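Local structure of putative effector, AYWB SAP54-like protein ('Echinacea purpurea' witches'-broom phytoplasma, 6INR) at residues I28-K33 and E76-Y81; T39-I44 and N66-I71. The protein acts as a phytoplasmal effector that causes phyllody symptoms in its host plant, probably by engaging MADS transcription factors. One frame throughout, in Å; residues are numbered along the deposited sequence.

In the fold
Both contacts join the same two elements, helix 16-49 and helix 55-84, which run antiparallel as a hairpin and make up most of the modelled chain. Their centres lie about 15 Å apart along this seam, with contact 2 nearer the connecting turn and contact 1 nearer the chain ends. Each is a surface contact with a single buried residue, Leu30 in contact 1 and Ile44 in contact 2, as expected of a fold with just two helices. The packing differs in character: contact 1 centres on one leucine knob facing Leu78 and a tyrosine edge, whereas contact 2 sets Ile41 beside Tyr67 and lays a lysine chain over the aromatic face.

Contact 1 (I28-K33 and E76-Y81); sequences INLKQK and EQLKTY
Leu30 packs against Gln77 and Tyr81, whose backbones are joined by a helical bond of 2.8 Å from Tyr81 N to Gln77 O and which form one side of the hollow that receives it. The other side is Leu78 within the contact and Gln74 one turn earlier, so the leucine is a knob in a four-residue hole. With CG anti to the backbone N of Leu30 (chi1 -164°), the branched end reaches straight across. Its CD2 methyl does most of the touching: it lies 3.5 Å from Gln77 CB and equally close to Leu78 N, pressed against the backbone. The same CD2 meets the edge of the Tyr81 ring, close to its plane, at 3.9 Å from Tyr81 CD2, and Leu78 CD1 is at a like distance. The other methyl, Leu30 CD1, passes the amide oxygen Gln77 OE1 at 3.8 Å. Lys31 borders the site through CG alone, 4.0 Å from Leu78 CD1, its chain at about a right angle to the Leu78 side chain. Beyond the contact, Tyr81 and Leu78 both reach Ile27. Methyl and ring-edge contacts, rather than polar bonds, hold the two helices here, which implies that cohesion comes from burying apolar surface between largely hydrophilic outer faces.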
# COMPACT_ATOMS: atom_id res chain seq x y z
N ILE A 28 3.46 -0.36 10.72
CA ILE A 28 4.09 -1.56 10.14
C ILE A 28 3.18 -2.34 9.21
O ILE A 28 3.61 -2.85 8.18
CB ILE A 28 4.59 -2.51 11.22
CG1 ILE A 28 5.66 -1.78 12.01
CG2 ILE A 28 5.17 -3.77 10.58
CD1 ILE A 28 6.17 -2.54 13.22
N ASN A 29 1.92 -2.46 9.60
CA ASN A 29 0.99 -3.22 8.79
C ASN A 29 0.77 -2.48 7.49
O ASN A 29 0.71 -3.07 6.43
CB ASN A 29 -0.34 -3.46 9.49
CG ASN A 29 -0.21 -4.30 10.75
OD1 ASN A 29 -1.06 -4.22 11.63
ND2 ASN A 29 0.84 -5.13 10.84
N LEU A 30 0.70 -1.17 7.60
CA LEU A 30 0.53 -0.30 6.42
C LEU A 30 1.73 -0.40 5.47
O LEU A 30 1.57 -0.49 4.26
CB LEU A 30 0.34 1.15 6.83
CG LEU A 30 -0.21 2.04 5.71
CD1 LEU A 30 -1.48 1.45 5.10
CD2 LEU A 30 -0.50 3.42 6.28
N LYS A 31 2.91 -0.33 6.03
CA LYS A 31 4.13 -0.54 5.26
C LYS A 31 4.24 -1.91 4.59
O LYS A 31 4.77 -2.04 3.48
CB LYS A 31 5.34 -0.35 6.15
CG LYS A 31 5.60 1.09 6.53
CD LYS A 31 6.98 1.15 7.15
CE LYS A 31 7.23 2.41 7.96
NZ LYS A 31 8.44 2.17 8.80
N GLN A 32 3.76 -2.95 5.27
CA GLN A 32 3.77 -4.28 4.64
C GLN A 32 2.81 -4.32 3.48
O GLN A 32 3.05 -5.03 2.50
CB GLN A 32 3.39 -5.37 5.63
CG GLN A 32 4.40 -5.49 6.76
CD GLN A 32 3.99 -6.47 7.84
OE1 GLN A 32 2.81 -6.57 8.22
NE2 GLN A 32 4.97 -7.18 8.37
N LYS A 33 1.69 -3.62 3.60
CA LYS A 33 0.72 -3.54 2.50
C LYS A 33 1.33 -2.80 1.29
O LYS A 33 1.17 -3.19 0.14
CB LYS A 33 -0.57 -2.87 2.96
CG LYS A 33 -1.62 -3.80 3.57
CD LYS A 33 -2.50 -3.06 4.56
CE LYS A 33 -3.93 -3.58 4.60
NZ LYS A 33 -4.07 -5.02 4.99
N GLU A 76 -0.24 8.34 2.04
CA GLU A 76 -1.01 9.41 2.71
C GLU A 76 -1.30 9.06 4.18
O GLU A 76 -0.99 9.81 5.11
CB GLU A 76 -2.37 9.64 2.00
CG GLU A 76 -2.45 10.81 1.03
CD GLU A 76 -3.90 11.16 0.69
OE1 GLU A 76 -4.55 10.36 -0.03
OE2 GLU A 76 -4.41 12.22 1.15
N GLN A 77 -1.93 7.90 4.37
CA GLN A 77 -2.28 7.39 5.73
C GLN A 77 -1.07 7.31 6.58
O GLN A 77 -1.09 7.64 7.74
CB GLN A 77 -2.82 5.97 5.69
CG GLN A 77 -4.31 5.87 5.79
CD GLN A 77 -4.82 4.65 5.09
OE1 GLN A 77 -4.65 3.52 5.54
NE2 GLN A 77 -5.46 4.88 3.96
N LEU A 78 -0.02 6.84 5.97
CA LEU A 78 1.24 6.66 6.65
C LEU A 78 1.63 7.99 7.26
O LEU A 78 2.03 8.09 8.43
CB LEU A 78 2.28 6.18 5.63
CG LEU A 78 3.56 5.52 6.08
CD1 LEU A 78 3.26 4.26 6.88
CD2 LEU A 78 4.38 5.22 4.83
N LYS A 79 1.43 9.04 6.47
CA LYS A 79 1.77 10.40 6.91
C LYS A 79 0.95 10.79 8.12
O LYS A 79 1.47 11.26 9.13
CB LYS A 79 1.59 11.45 5.78
CG LYS A 79 2.91 12.03 5.28
CD LYS A 79 2.70 13.29 4.43
CE LYS A 79 3.93 14.20 4.44
NZ LYS A 79 3.64 15.56 3.89
N THR A 80 -0.36 10.60 7.99
CA THR A 80 -1.29 10.91 9.08
C THR A 80 -0.96 10.13 10.36
O THR A 80 -0.98 10.68 11.47
CB THR A 80 -2.73 10.57 8.71
OG1 THR A 80 -3.10 11.28 7.52
CG2 THR A 80 -3.67 10.93 9.86
N TYR A 81 -0.66 8.84 10.20
CA TYR A 81 -0.33 7.98 11.36
C TYR A 81 0.90 8.51 12.07
O TYR A 81 0.94 8.56 13.28
CB TYR A 81 -0.10 6.50 11.00
CG TYR A 81 -1.36 5.66 10.88
CD1 TYR A 81 -2.29 5.60 11.90
CD2 TYR A 81 -1.59 4.90 9.75
CE1 TYR A 81 -3.44 4.82 11.79
CE2 TYR A 81 -2.73 4.13 9.62
CZ TYR A 81 -3.66 4.08 10.64
OH TYR A 81 -4.79 3.30 10.47

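Contact 2 (T39-I44 and N66-I71); sequences TKITNI and NYKQLI
Ile41 and Tyr67 lie alongside one another, pointing opposite ways across the seam. Ile41 is the knob that enters helix 55-84: its CG1 rests 3.6 Å from Tyr67 CB, while CD1 pushes deeper, 3.7 Å from Lys68 CG and 4.0 Å from Ile71 CD1. Lys64, one turn earlier, completes that hole. On the facing helix, Tyr67 turns its CB toward the group formed by Asn37, Lys40, Ile41 and Ile44, but its ring does not plunge between them; it runs along the flank of the seam, under Lys40.

The aliphatic chain of Lys40 covers one face of that ring in a CH-pi contact, with CG 4.0 Å from the centroid of the Tyr67 ring and 21° off its normal. A bend at chi2 (-55°) turns the rest of the lysine along the ring, bringing Lys40 CE to 3.6 Å from Tyr67 OH. Ile44 CD1 comes in obliquely from the same side of the ring plane, 4.0 Å from Tyr67 CD2. Lys68 lends its CG to the hollow around Ile41, but the chain then bends at chi3 and leads away, its NZ forming a salt bridge with Glu65 on its own helix.

The local axes are 10.0 Å apart at an angle of 158°, a slight tilt from antiparallel. The apolar seam runs on at both ends: Ile71 reaches Ala38 of helix 16-49, and Ile44 meets Leu60 and Leu63 of helix 55-84 on the way to the turn joining the two.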
# COMPACT_ATOMS: atom_id res chain seq x y z
N THR A 39 5.11 -5.03 -4.84
CA THR A 39 5.40 -6.35 -5.41
C THR A 39 4.39 -6.69 -6.50
O THR A 39 4.73 -7.16 -7.56
CB THR A 39 5.34 -7.43 -4.30
OG1 THR A 39 6.53 -7.30 -3.51
CG2 THR A 39 5.25 -8.85 -4.85
N LYS A 40 3.13 -6.45 -6.21
CA LYS A 40 2.05 -6.73 -7.15
C LYS A 40 2.33 -6.01 -8.47
O LYS A 40 2.05 -6.52 -9.55
CB LYS A 40 0.71 -6.23 -6.60
CG LYS A 40 -0.41 -7.25 -6.55
CD LYS A 40 -0.65 -7.88 -7.92
CE LYS A 40 -2.00 -8.59 -7.98
NZ LYS A 40 -2.17 -9.26 -9.30
N ILE A 41 2.89 -4.81 -8.37
CA ILE A 41 3.09 -3.98 -9.57
C ILE A 41 4.25 -4.54 -10.37
O ILE A 41 4.16 -4.72 -11.58
CB ILE A 41 3.28 -2.47 -9.26
CG1 ILE A 41 1.95 -1.79 -8.93
CG2 ILE A 41 3.86 -1.75 -10.46
CD1 ILE A 41 2.13 -0.43 -8.28
N THR A 42 5.35 -4.83 -9.70
CA THR A 42 6.50 -5.36 -10.42
C THR A 42 6.16 -6.67 -11.15
O THR A 42 6.75 -6.99 -12.20
CB THR A 42 7.73 -5.58 -9.52
OG1 THR A 42 7.42 -6.56 -8.52
CG2 THR A 42 8.22 -4.26 -8.89
N ASN A 43 5.24 -7.45 -10.59
CA ASN A 43 4.84 -8.72 -11.28
C ASN A 43 3.90 -8.48 -12.46
O ASN A 43 3.96 -9.17 -13.45
CB ASN A 43 4.27 -9.77 -10.30
CG ASN A 43 5.33 -10.28 -9.32
OD1 ASN A 43 6.46 -10.58 -9.70
ND2 ASN A 43 4.95 -10.35 -8.05
N ILE A 44 3.01 -7.52 -12.33
CA ILE A 44 2.19 -7.02 -13.48
C ILE A 44 3.06 -6.52 -14.66
O ILE A 44 2.82 -6.86 -15.80
CB ILE A 44 1.20 -5.91 -13.06
CG1 ILE A 44 0.21 -6.46 -12.03
CG2 ILE A 44 0.46 -5.37 -14.28
CD1 ILE A 44 -0.74 -5.42 -11.46
N ASN A 66 -4.85 0.74 -10.35
CA ASN A 66 -5.46 0.54 -9.03
C ASN A 66 -4.43 0.41 -7.90
O ASN A 66 -4.58 1.02 -6.84
CB ASN A 66 -6.35 -0.68 -9.03
CG ASN A 66 -7.59 -0.52 -9.89
OD1 ASN A 66 -8.36 0.43 -9.74
ND2 ASN A 66 -7.83 -1.49 -10.74
N TYR A 67 -3.39 -0.36 -8.16
CA TYR A 67 -2.31 -0.55 -7.18
C TYR A 67 -1.49 0.68 -6.92
O TYR A 67 -1.02 0.90 -5.82
CB TYR A 67 -1.42 -1.74 -7.54
CG TYR A 67 -2.16 -3.02 -7.20
CD1 TYR A 67 -2.58 -3.27 -5.89
CD2 TYR A 67 -2.50 -3.93 -8.18
CE1 TYR A 67 -3.31 -4.39 -5.57
CE2 TYR A 67 -3.23 -5.06 -7.86
CZ TYR A 67 -3.63 -5.29 -6.56
OH TYR A 67 -4.35 -6.43 -6.25
N LYS A 68 -1.33 1.51 -7.92
CA LYS A 68 -0.57 2.76 -7.73
C LYS A 68 -1.40 3.72 -6.88
O LYS A 68 -0.88 4.42 -6.03
CB LYS A 68 -0.18 3.41 -9.06
CG LYS A 68 0.92 2.67 -9.83
CD LYS A 68 0.79 2.91 -11.34
CE LYS A 68 1.51 4.19 -11.75
NZ LYS A 68 1.26 4.50 -13.19
N GLN A 69 -2.70 3.74 -7.13
CA GLN A 69 -3.62 4.61 -6.36
C GLN A 69 -3.71 4.15 -4.92
O GLN A 69 -3.73 4.93 -3.99
CB GLN A 69 -5.00 4.65 -6.98
CG GLN A 69 -4.93 4.98 -8.45
CD GLN A 69 -6.24 4.81 -9.19
OE1 GLN A 69 -7.00 3.85 -8.95
NE2 GLN A 69 -6.50 5.73 -10.13
N LEU A 70 -3.76 2.84 -4.77
CA LEU A 70 -3.76 2.17 -3.46
C LEU A 70 -2.50 2.56 -2.72
O LEU A 70 -2.55 2.97 -1.57
CB LEU A 70 -3.82 0.65 -3.67
CG LEU A 70 -4.54 -0.26 -2.70
CD1 LEU A 70 -6.05 -0.09 -2.69
CD2 LEU A 70 -4.22 -1.67 -3.13
N ILE A 71 -1.37 2.45 -3.39
CA ILE A 71 -0.09 2.76 -2.74
C ILE A 71 -0.10 4.23 -2.35
O ILE A 71 0.49 4.65 -1.35
CB ILE A 71 1.14 2.49 -3.63
CG1 ILE A 71 1.36 0.99 -3.81
CG2 ILE A 71 2.40 3.12 -3.01
CD1 ILE A 71 2.68 0.62 -4.47